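Local coordinates for thiamine pyrophosphokinase (Saccharomyces cerevisiae, PDB 1IG0), which catalyses the transfer of a pyrophosphate group from ATP to thiamine, the only yeast enzyme able to make the cofactor thiamine diphosphate, at residues B[167-170]-B[171-175]; B[106-109]-B[110-114]; B[242-245]-B[246-250]; B[276-279]-B[280-283]. One frame throughout, in Å; residues are numbered along the deposited sequence.

Interaction 1. Residues B[167-170]-B[171-175]; sequences TLYN and TMTES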
loop_
_atom_site.group_PDB
_atom_site.type_symbol
_atom_site.label_atom_id
_atom_site.label_comp_id
_atom_site.label_asym_id
_atom_site.label_seq_id
_atom_site.Cartn_x
_atom_site.Cartn_y
_atom_site.Cartn_z
ATOM N N THR B 167 12.959 21.494 15.103
ATOM C CA THR B 167 13.288 22.898 15.325
ATOM C C THR B 167 14.637 23.214 14.679
ATOM O O THR B 167 14.786 24.221 13.984
ATOM C CB THR B 167 13.366 23.222 16.833
ATOM O OG1 THR B 167 12.132 22.857 17.464
ATOM C CG2 THR B 167 13.622 24.710 17.048
ATOM N N LEU B 168 15.616 22.346 14.914
ATOM C CA LEU B 168 16.948 22.526 14.348
ATOM C C LEU B 168 16.895 22.428 12.830
ATOM O O LEU B 168 17.573 23.176 12.128
ATOM C CB LEU B 168 17.911 21.470 14.895
ATOM C CG LEU B 168 18.264 21.560 16.381
ATOM C CD1 LEU B 168 19.144 20.384 16.776
ATOM C CD2 LEU B 168 18.979 22.874 16.652
ATOM N N TYR B 169 16.091 21.496 12.327
ATOM C CA TYR B 169 15.937 21.305 10.888
ATOM C C TYR B 169 15.347 22.559 10.242
ATOM O O TYR B 169 15.851 23.047 9.229
ATOM C CB TYR B 169 15.015 20.112 10.615
ATOM C CG TYR B 169 14.649 19.938 9.158
ATOM C CD1 TYR B 169 15.533 19.337 8.259
ATOM C CD2 TYR B 169 13.426 20.399 8.671
ATOM C CE1 TYR B 169 15.205 19.199 6.913
ATOM C CE2 TYR B 169 13.090 20.269 7.330
ATOM C CZ TYR B 169 13.981 19.669 6.458
ATOM O OH TYR B 169 13.641 19.539 5.132
ATOM N N ASN B 170 14.270 23.070 10.829
ATOM C CA ASN B 170 13.609 24.263 10.313
ATOM C C ASN B 170 14.561 25.453 10.263
ATOM O O ASN B 170 14.598 26.191 9.276
ATOM C CB ASN B 170 12.393 24.609 11.181
ATOM C CG ASN B 170 11.201 23.707 10.906
ATOM O OD1 ASN B 170 10.242 23.669 11.679
ATOM N ND2 ASN B 170 11.252 22.982 9.796
ATOM N N THR B 171 15.334 25.633 11.329
ATOM C CA THR B 171 16.283 26.736 11.403
ATOM C C THR B 171 17.328 26.613 10.303
ATOM O O THR B 171 17.627 27.587 9.614
ATOM C CB THR B 171 16.991 26.776 12.772
ATOM O OG1 THR B 171 16.020 27.003 13.802
ATOM C CG2 THR B 171 18.036 27.890 12.805
ATOM N N MET B 172 17.879 25.415 10.140
ATOM C CA MET B 172 18.884 25.172 9.110
ATOM C C MET B 172 18.329 25.466 7.721
ATOM O O MET B 172 18.954 26.169 6.924
ATOM C CB MET B 172 19.356 23.716 9.157
ATOM C CG MET B 172 20.184 23.297 7.943
ATOM S SD MET B 172 20.469 21.518 7.854
ATOM C CE MET B 172 18.836 20.959 7.339
ATOM N N THR B 173 17.154 24.913 7.438
ATOM C CA THR B 173 16.503 25.086 6.147
ATOM C C THR B 173 16.352 26.551 5.748
ATOM O O THR B 173 16.334 26.875 4.563
ATOM C CB THR B 173 15.113 24.415 6.141
ATOM O OG1 THR B 173 15.264 23.010 6.382
ATOM C CG2 THR B 173 14.418 24.622 4.801
ATOM N N GLU B 174 16.250 27.434 6.735
ATOM C CA GLU B 174 16.100 28.862 6.467
ATOM C C GLU B 174 17.331 29.503 5.823
ATOM O O GLU B 174 17.210 30.467 5.066
ATOM C CB GLU B 174 15.758 29.607 7.761
ATOM C CG GLU B 174 14.311 29.450 8.203
ATOM C CD GLU B 174 14.035 30.098 9.545
ATOM O OE1 GLU B 174 12.848 30.231 9.910
ATOM O OE2 GLU B 174 15.006 30.469 10.239
ATOM N N SER B 175 18.512 28.967 6.121
ATOM C CA SER B 175 19.751 29.505 5.567
ATOM C C SER B 175 20.364 28.563 4.544
ATOM O O SER B 175 21.486 28.776 4.085
ATOM C CB SER B 175 20.763 29.765 6.687
ATOM O OG SER B 175 20.300 30.767 7.577
#
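Thr173 turns its hydroxyl back onto the turn of helix that precedes it, where it meets both the backbone and the ring of Tyr169. With OG1 beside the backbone N and anti to the carbonyl carbon (chi1 -61°), Thr173 OG1 donates to Tyr169 O at 2.9 Å. It approaches from above the carbonyl plane, while Thr173 N reaches the same oxygen, also at 2.9 Å, almost straight along the C=O direction. Two donors from one residue thus hold this carbonyl. The same hydroxyl oxygen sits 3.5 Å above one face of the Tyr169 ring, displaced toward the rim, its nearest ring atoms being CE2 and CZ. This is the i to i+4 pattern by which threonines fold their hydroxyls onto an alpha-helix, here helix 164-175 at the surface of the catalytic domain. Two residues earlier, Thr171 turns its hydroxyl the same way toward the backbone: its OG1 lies 3.0 Å from Thr167 O, though a second acceptor could compete for the proton. Met172 also meets the Tyr169 ring. Its chain runs out extended and then bends at the sulfur (chi3 74°), bringing Met172 CE obliquely to within 3.8 Å of Tyr169 CD1. Both of these side chains lean on helix 126-139, where Ser135 touches each of them, and Tyr169 also packs on Ala213 and Tyr215.

Interaction 2. Residues B[106-109]-B[110-114]; sequences YKYY and RKNKV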
loop_
_atom_site.group_PDB
_atom_site.type_symbol
_atom_site.label_atom_id
_atom_site.label_comp_id
_atom_site.label_asym_id
_atom_site.label_seq_id
_atom_site.Cartn_x
_atom_site.Cartn_y
_atom_site.Cartn_z
ATOM N N TYR B 106 18.209 -1.562 23.318
ATOM C CA TYR B 106 18.689 -0.226 23.660
ATOM C C TYR B 106 20.085 -0.298 24.271
ATOM O O TYR B 106 20.996 0.416 23.849
ATOM C CB TYR B 106 17.737 0.448 24.651
ATOM C CG TYR B 106 18.260 1.762 25.194
ATOM C CD1 TYR B 106 18.396 2.877 24.368
ATOM C CD2 TYR B 106 18.641 1.882 26.529
ATOM C CE1 TYR B 106 18.901 4.082 24.860
ATOM C CE2 TYR B 106 19.149 3.080 27.031
ATOM C CZ TYR B 106 19.275 4.176 26.191
ATOM O OH TYR B 106 19.780 5.357 26.683
ATOM N N LYS B 107 20.246 -1.163 25.267
ATOM C CA LYS B 107 21.532 -1.319 25.934
ATOM C C LYS B 107 22.643 -1.734 24.976
ATOM O O LYS B 107 23.760 -1.226 25.058
ATOM C CB LYS B 107 21.439 -2.351 27.064
ATOM C CG LYS B 107 20.690 -1.886 28.307
ATOM C CD LYS B 107 21.118 -2.709 29.519
ATOM C CE LYS B 107 20.482 -2.215 30.813
ATOM N NZ LYS B 107 19.040 -2.572 30.913
ATOM N N TYR B 108 22.333 -2.658 24.071
ATOM C CA TYR B 108 23.313 -3.147 23.107
ATOM C C TYR B 108 23.865 -2.051 22.199
ATOM O O TYR B 108 25.078 -1.923 22.035
ATOM C CB TYR B 108 22.704 -4.248 22.238
ATOM C CG TYR B 108 23.648 -4.749 21.167
ATOM C CD1 TYR B 108 24.714 -5.589 21.486
ATOM C CD2 TYR B 108 23.496 -4.355 19.838
ATOM C CE1 TYR B 108 25.606 -6.026 20.509
ATOM C CE2 TYR B 108 24.383 -4.784 18.852
ATOM C CZ TYR B 108 25.435 -5.619 19.195
ATOM O OH TYR B 108 26.310 -6.046 18.222
ATOM N N TYR B 109 22.974 -1.268 21.603
ATOM C CA TYR B 109 23.396 -0.205 20.700
ATOM C C TYR B 109 23.998 0.989 21.418
ATOM O O TYR B 109 24.874 1.666 20.878
ATOM C CB TYR B 109 22.226 0.230 19.816
ATOM C CG TYR B 109 21.925 -0.774 18.727
ATOM C CD1 TYR B 109 20.626 -1.226 18.499
ATOM C CD2 TYR B 109 22.950 -1.290 17.935
ATOM C CE1 TYR B 109 20.357 -2.173 17.511
ATOM C CE2 TYR B 109 22.694 -2.231 16.947
ATOM C CZ TYR B 109 21.397 -2.671 16.740
ATOM O OH TYR B 109 21.146 -3.616 15.774
ATOM N N ARG B 110 23.541 1.253 22.637
ATOM C CA ARG B 110 24.093 2.370 23.383
ATOM C C ARG B 110 25.528 2.027 23.753
ATOM O O ARG B 110 26.430 2.855 23.622
ATOM C CB ARG B 110 23.299 2.641 24.660
ATOM C CG ARG B 110 23.583 4.026 25.208
ATOM C CD ARG B 110 23.046 4.253 26.607
ATOM N NE ARG B 110 23.038 5.679 26.932
ATOM C CZ ARG B 110 24.075 6.496 26.755
ATOM N NH1 ARG B 110 25.214 6.034 26.256
ATOM N NH2 ARG B 110 23.970 7.780 27.065
ATOM N N LYS B 111 25.730 0.796 24.214
ATOM C CA LYS B 111 27.055 0.335 24.606
ATOM C C LYS B 111 28.003 0.419 23.413
ATOM O O LYS B 111 29.177 0.751 23.567
ATOM C CB LYS B 111 26.993 -1.112 25.105
ATOM C CG LYS B 111 27.869 -1.385 26.320
ATOM C CD LYS B 111 28.374 -2.824 26.347
ATOM C CE LYS B 111 27.244 -3.846 26.339
ATOM N NZ LYS B 111 26.429 -3.811 27.583
ATOM N N ASN B 112 27.485 0.121 22.224
ATOM C CA ASN B 112 28.293 0.164 21.009
ATOM C C ASN B 112 28.365 1.546 20.361
ATOM O O ASN B 112 28.611 1.678 19.161
ATOM C CB ASN B 112 27.792 -0.879 20.008
ATOM C CG ASN B 112 28.241 -2.284 20.368
ATOM O OD1 ASN B 112 29.432 -2.592 20.334
ATOM N ND2 ASN B 112 27.290 -3.141 20.724
ATOM N N LYS B 113 28.140 2.568 21.178
ATOM C CA LYS B 113 28.218 3.967 20.769
ATOM C C LYS B 113 27.334 4.474 19.633
ATOM O O LYS B 113 27.707 5.414 18.932
ATOM C CB LYS B 113 29.676 4.319 20.462
ATOM C CG LYS B 113 30.643 3.930 21.572
ATOM C CD LYS B 113 30.196 4.484 22.917
ATOM C CE LYS B 113 31.133 4.046 24.031
ATOM N NZ LYS B 113 30.682 4.535 25.363
ATOM N N VAL B 114 26.169 3.867 19.441
ATOM C CA VAL B 114 25.266 4.344 18.400
ATOM C C VAL B 114 24.649 5.631 18.936
ATOM O O VAL B 114 24.282 5.702 20.108
ATOM C CB VAL B 114 24.129 3.339 18.111
ATOM C CG1 VAL B 114 23.076 3.985 17.213
ATOM C CG2 VAL B 114 24.693 2.096 17.444
#
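Tyr106 and Arg110 run side by side in the same direction, one helical turn apart. The arginine, extended from CG to NE, brings Arg110 NE to 3.3 Å from Tyr106 OH in a weak, bent hydrogen bond that meets the guanidinium at its edge; ring and guanidinium planes stand nearly perpendicular, 82° apart, and Arg110 CD rests near Tyr106 CZ. Both side chains also touch Ile116 on the next strand. Lys107 contributes its carbonyl, which accepts from Lys111 N, while its ammonium forms a salt bridge with Glu103, back along the helix. Tyr108 is met by Asn112 at two places, its carbonyl and its ring. Its carbonyl O takes Asn112 ND2 at 2.8 Å and Asn112 N at 3.2 Å from opposite faces of the carbonyl plane, and the same ND2 lies 3.3 Å above one face of the Tyr108 ring. Asn112 achieves this with CG beside its own backbone N (chi1 -77°), which folds the amide back toward the helix. Tyr108 also stacks edge-to-face with Tyr76 and makes a cation-pi contact with Arg86, so a serine here would probably leave the Asn112 amide without its aromatic cover and Arg86 without its ring. Buried Tyr109 lies alongside Val114, with Tyr109 CD2 3.8 Å from Val114 CG2, and its carbonyl receives Val114 N at 2.9 Å. That bond, together with Lys113 N to Arg110 O and the positive phi of Lys113, forms the Schellman motif that ends helix 103-111 and turns the chain into strand 115-118 of a beta-alpha-beta unit.

Interaction 3. Residues B[242-245]-B[246-250]; sequences QFRN and TCIGN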
loop_
_atom_site.group_PDB
_atom_site.type_symbol
_atom_site.label_atom_id
_atom_site.label_comp_id
_atom_site.label_asym_id
_atom_site.label_seq_id
_atom_site.Cartn_x
_atom_site.Cartn_y
_atom_site.Cartn_z
ATOM N N GLN B 242 20.345 -6.622 -20.031
ATOM C CA GLN B 242 20.578 -7.815 -19.224
ATOM C C GLN B 242 20.027 -7.632 -17.815
ATOM O O GLN B 242 19.442 -8.550 -17.244
ATOM C CB GLN B 242 22.073 -8.139 -19.161
ATOM C CG GLN B 242 22.376 -9.473 -18.496
ATOM C CD GLN B 242 21.731 -10.645 -19.219
ATOM O OE1 GLN B 242 22.071 -10.946 -20.363
ATOM N NE2 GLN B 242 20.791 -11.307 -18.553
ATOM N N PHE B 243 20.219 -6.443 -17.254
ATOM C CA PHE B 243 19.725 -6.144 -15.915
ATOM C C PHE B 243 18.202 -6.193 -15.898
ATOM O O PHE B 243 17.596 -6.813 -15.022
ATOM C CB PHE B 243 20.193 -4.750 -15.480
ATOM C CG PHE B 243 19.529 -4.244 -14.222
ATOM C CD1 PHE B 243 19.761 -4.862 -12.997
ATOM C CD2 PHE B 243 18.674 -3.146 -14.264
ATOM C CE1 PHE B 243 19.152 -4.393 -11.830
ATOM C CE2 PHE B 243 18.059 -2.669 -13.102
ATOM C CZ PHE B 243 18.301 -3.296 -11.884
ATOM N N ARG B 244 17.587 -5.541 -16.878
ATOM C CA ARG B 244 16.134 -5.495 -16.967
ATOM C C ARG B 244 15.534 -6.890 -17.148
ATOM O O ARG B 244 14.531 -7.224 -16.520
ATOM C CB ARG B 244 15.714 -4.564 -18.115
ATOM C CG ARG B 244 15.424 -5.248 -19.444
ATOM C CD ARG B 244 13.925 -5.403 -19.655
ATOM N NE ARG B 244 13.298 -6.162 -18.579
ATOM C CZ ARG B 244 11.986 -6.300 -18.420
ATOM N NH1 ARG B 244 11.145 -5.728 -19.271
ATOM N NH2 ARG B 244 11.515 -7.009 -17.406
ATOM N N ASN B 245 16.153 -7.707 -17.996
ATOM C CA ASN B 245 15.656 -9.058 -18.245
ATOM C C ASN B 245 15.829 -9.996 -17.057
ATOM O O ASN B 245 14.998 -10.874 -16.825
ATOM C CB ASN B 245 16.355 -9.670 -19.464
ATOM C CG ASN B 245 15.959 -8.999 -20.761
ATOM O OD1 ASN B 245 14.775 -8.812 -21.038
ATOM N ND2 ASN B 245 16.949 -8.645 -21.575
ATOM N N THR B 246 16.904 -9.804 -16.303
ATOM C CA THR B 246 17.193 -10.661 -15.160
ATOM C C THR B 246 16.535 -10.256 -13.845
ATOM O O THR B 246 16.098 -11.119 -13.086
ATOM C CB THR B 246 18.719 -10.755 -14.915
ATOM O OG1 THR B 246 19.373 -11.163 -16.121
ATOM C CG2 THR B 246 19.028 -11.766 -13.815
ATOM N N CYS B 247 16.447 -8.955 -13.584
ATOM C CA CYS B 247 15.893 -8.487 -12.315
ATOM C C CYS B 247 14.591 -7.694 -12.339
ATOM O O CYS B 247 14.048 -7.391 -11.278
ATOM C CB CYS B 247 16.947 -7.645 -11.592
ATOM S SG CYS B 247 18.621 -8.318 -11.658
ATOM N N ILE B 248 14.079 -7.357 -13.517
ATOM C CA ILE B 248 12.856 -6.559 -13.573
ATOM C C ILE B 248 11.623 -7.287 -14.092
ATOM O O ILE B 248 11.691 -8.044 -15.060
ATOM C CB ILE B 248 13.074 -5.285 -14.424
ATOM C CG1 ILE B 248 14.283 -4.511 -13.893
ATOM C CG2 ILE B 248 11.830 -4.402 -14.387
ATOM C CD1 ILE B 248 14.180 -4.122 -12.422
ATOM N N GLY B 249 10.496 -7.041 -13.430
ATOM C CA GLY B 249 9.241 -7.648 -13.828
ATOM C C GLY B 249 8.318 -6.597 -14.413
ATOM O O GLY B 249 8.690 -5.878 -15.341
ATOM N N ASN B 250 7.111 -6.499 -13.870
ATOM C CA ASN B 250 6.144 -5.520 -14.345
ATOM C C ASN B 250 6.357 -4.171 -13.666
ATOM O O ASN B 250 7.274 -4.006 -12.862
ATOM C CB ASN B 250 4.723 -6.013 -14.072
ATOM C CG ASN B 250 4.421 -7.325 -14.764
ATOM O OD1 ASN B 250 4.569 -7.447 -15.979
ATOM N ND2 ASN B 250 3.988 -8.316 -13.996
HETATM O O HOH W 1 8.836 -8.034 -17.617
#
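Two torsions bring Gln242 and Thr246 together: Thr246 sets OG1 beside its own backbone N (chi1 -54°), and the Gln242 chain kinks at chi2 (60°) so that its amide curls along the helix. Thr246 OG1 donates to Gln242 O at 2.8 Å and accepts from Gln242 NE2, also at 2.8 Å and in the plane of that amide. Gln242 O receives Thr246 N as well, the two donors arriving from opposite faces of its plane. A valine in place of Thr246 would probably leave the Gln242 amide without its acceptor and free to turn. Cys247 SG meets the Phe243 ring obliquely, 4.8 Å from its centroid, a sulfur-aromatic contact, and Ile248 CD1 approaches the same ring; Leu315 packs against both Phe243 and Cys247. Arg244, bent at chi2 and chi3, gives Ile248 O a hydrogen bond from NH2 that is short (2.6 Å) but weak because bent (125°). A water accepts from NH2 and donates weakly to Gly249 O. The Thr246 hydroxyl thus both gives and receives, likely fixing its rotation, whereas at the passage from helix 241-247 to strand 248-254 the guanidinium offers Ile248 O a bent bond, extended by water.

Interaction 4. Residues B[276-279]-B[280-283]; sequences PTSV and VTGR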
loop_
_atom_site.group_PDB
_atom_site.type_symbol
_atom_site.label_atom_id
_atom_site.label_comp_id
_atom_site.label_asym_id
_atom_site.label_seq_id
_atom_site.Cartn_x
_atom_site.Cartn_y
_atom_site.Cartn_z
ATOM N N PRO B 276 -6.066 10.231 -19.215
ATOM C CA PRO B 276 -6.325 10.651 -17.833
ATOM C C PRO B 276 -6.145 9.472 -16.878
ATOM O O PRO B 276 -6.544 8.353 -17.193
ATOM C CB PRO B 276 -7.778 11.123 -17.882
ATOM C CG PRO B 276 -7.947 11.578 -19.296
ATOM C CD PRO B 276 -7.240 10.492 -20.067
ATOM N N THR B 277 -5.547 9.716 -15.716
ATOM C CA THR B 277 -5.339 8.645 -14.746
ATOM C C THR B 277 -5.736 9.085 -13.340
ATOM O O THR B 277 -5.394 10.186 -12.902
ATOM C CB THR B 277 -3.866 8.166 -14.745
ATOM O OG1 THR B 277 -3.729 7.028 -13.882
ATOM C CG2 THR B 277 -2.935 9.283 -14.282
ATOM N N SER B 278 -6.465 8.221 -12.641
ATOM C CA SER B 278 -6.924 8.519 -11.289
ATOM C C SER B 278 -7.315 7.269 -10.509
ATOM O O SER B 278 -7.939 6.357 -11.052
ATOM C CB SER B 278 -8.127 9.463 -11.345
ATOM O OG SER B 278 -8.799 9.497 -10.097
ATOM N N VAL B 279 -6.950 7.237 -9.233
ATOM C CA VAL B 279 -7.282 6.110 -8.371
ATOM C C VAL B 279 -8.789 6.072 -8.134
ATOM O O VAL B 279 -9.372 5.004 -7.948
ATOM C CB VAL B 279 -6.560 6.220 -7.003
ATOM C CG1 VAL B 279 -7.104 5.178 -6.027
ATOM C CG2 VAL B 279 -5.065 6.032 -7.194
ATOM N N VAL B 280 -9.415 7.243 -8.156
ATOM C CA VAL B 280 -10.851 7.352 -7.925
ATOM C C VAL B 280 -11.690 6.843 -9.095
ATOM O O VAL B 280 -12.745 6.240 -8.890
ATOM C CB VAL B 280 -11.255 8.813 -7.619
ATOM C CG1 VAL B 280 -12.749 8.893 -7.333
ATOM C CG2 VAL B 280 -10.448 9.336 -6.430
ATOM N N THR B 281 -11.230 7.082 -10.320
ATOM C CA THR B 281 -11.965 6.632 -11.498
ATOM C C THR B 281 -11.588 5.197 -11.855
ATOM O O THR B 281 -12.257 4.549 -12.661
ATOM C CB THR B 281 -11.682 7.521 -12.727
ATOM O OG1 THR B 281 -10.301 7.409 -13.090
ATOM C CG2 THR B 281 -12.009 8.978 -12.422
ATOM N N GLY B 282 -10.510 4.709 -11.251
ATOM C CA GLY B 282 -10.068 3.353 -11.516
ATOM C C GLY B 282 -9.157 3.267 -12.723
ATOM O O GLY B 282 -8.679 2.186 -13.075
ATOM N N ARG B 283 -8.919 4.405 -13.368
ATOM C CA ARG B 283 -8.050 4.443 -14.536
ATOM C C ARG B 283 -6.596 4.524 -14.099
ATOM O O ARG B 283 -6.014 5.605 -14.017
ATOM C CB ARG B 283 -8.399 5.637 -15.427
ATOM C CG ARG B 283 -9.684 5.457 -16.228
ATOM C CD ARG B 283 -10.052 6.730 -16.976
ATOM N NE ARG B 283 -8.953 7.218 -17.808
ATOM C CZ ARG B 283 -8.678 6.774 -19.030
ATOM N NH1 ARG B 283 -9.428 5.831 -19.583
ATOM N NH2 ARG B 283 -7.640 7.265 -19.694
#
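Val280 opens the turn by directing its backbone N at Ser278 OG, a weak bond of 3.0 Å, and Thr281 N reaches the same oxygen from 3.4 Å, again weakly. Ser278 serves both because its OG stands anti to the backbone N (chi1 165°), facing the turn ahead, which fits an ST turn, though weakly bonded. At Gly282, N is weakly bonded to Ser278 O, and phi is positive (87°), so that a CB would crowd Thr281 O. The loop leaves strand 275-277, within this chain the outermost of a five-stranded sheet, and leads to Ser285, which lines a thiamine pocket. Val280 and Val279 also pack on Glu258 and Thr204 of the second subunit, respectively. Arg283 closes the turn with both backbone and side chain. Its carbonyl O accepts from Thr277 OG1 at 2.7 Å, in the carbonyl plane, and from Ser278 N at 3.0 Å. Its side chain, bent at chi3 (54°), lies alongside Pro276 and grips Pro276 O side-on with two nitrogens, NE at 2.7 Å and NH2 at 2.9 Å. NH2 arrives on a lone pair, NE from above the carbonyl plane. The guanidinium forms a salt bridge with Glu3 and a cation-pi contact with Trp275.

How the interactions relate
All four contacts are local; in each a side-chain donor returns to a nearby backbone carbonyl, and what differs is the place in the fold. Interaction 1 lies within a surface helix with no buried residue, whereas interactions 2, 3 and 4 are partly buried and occur where the chain changes course: out of a helix toward a strand in 2 and 3, out of a strand into a loop in 4. Interactions 1 and 2 share the catalytic range, centres about 29 Å apart; interactions 3 and 4 share the thiamine-binding range, centres about 28 Å apart. Threonine hydroxyls act in 1, 3 and 4, aromatic faces in 1 and 2. In interaction 4, two valines pack on the second subunit.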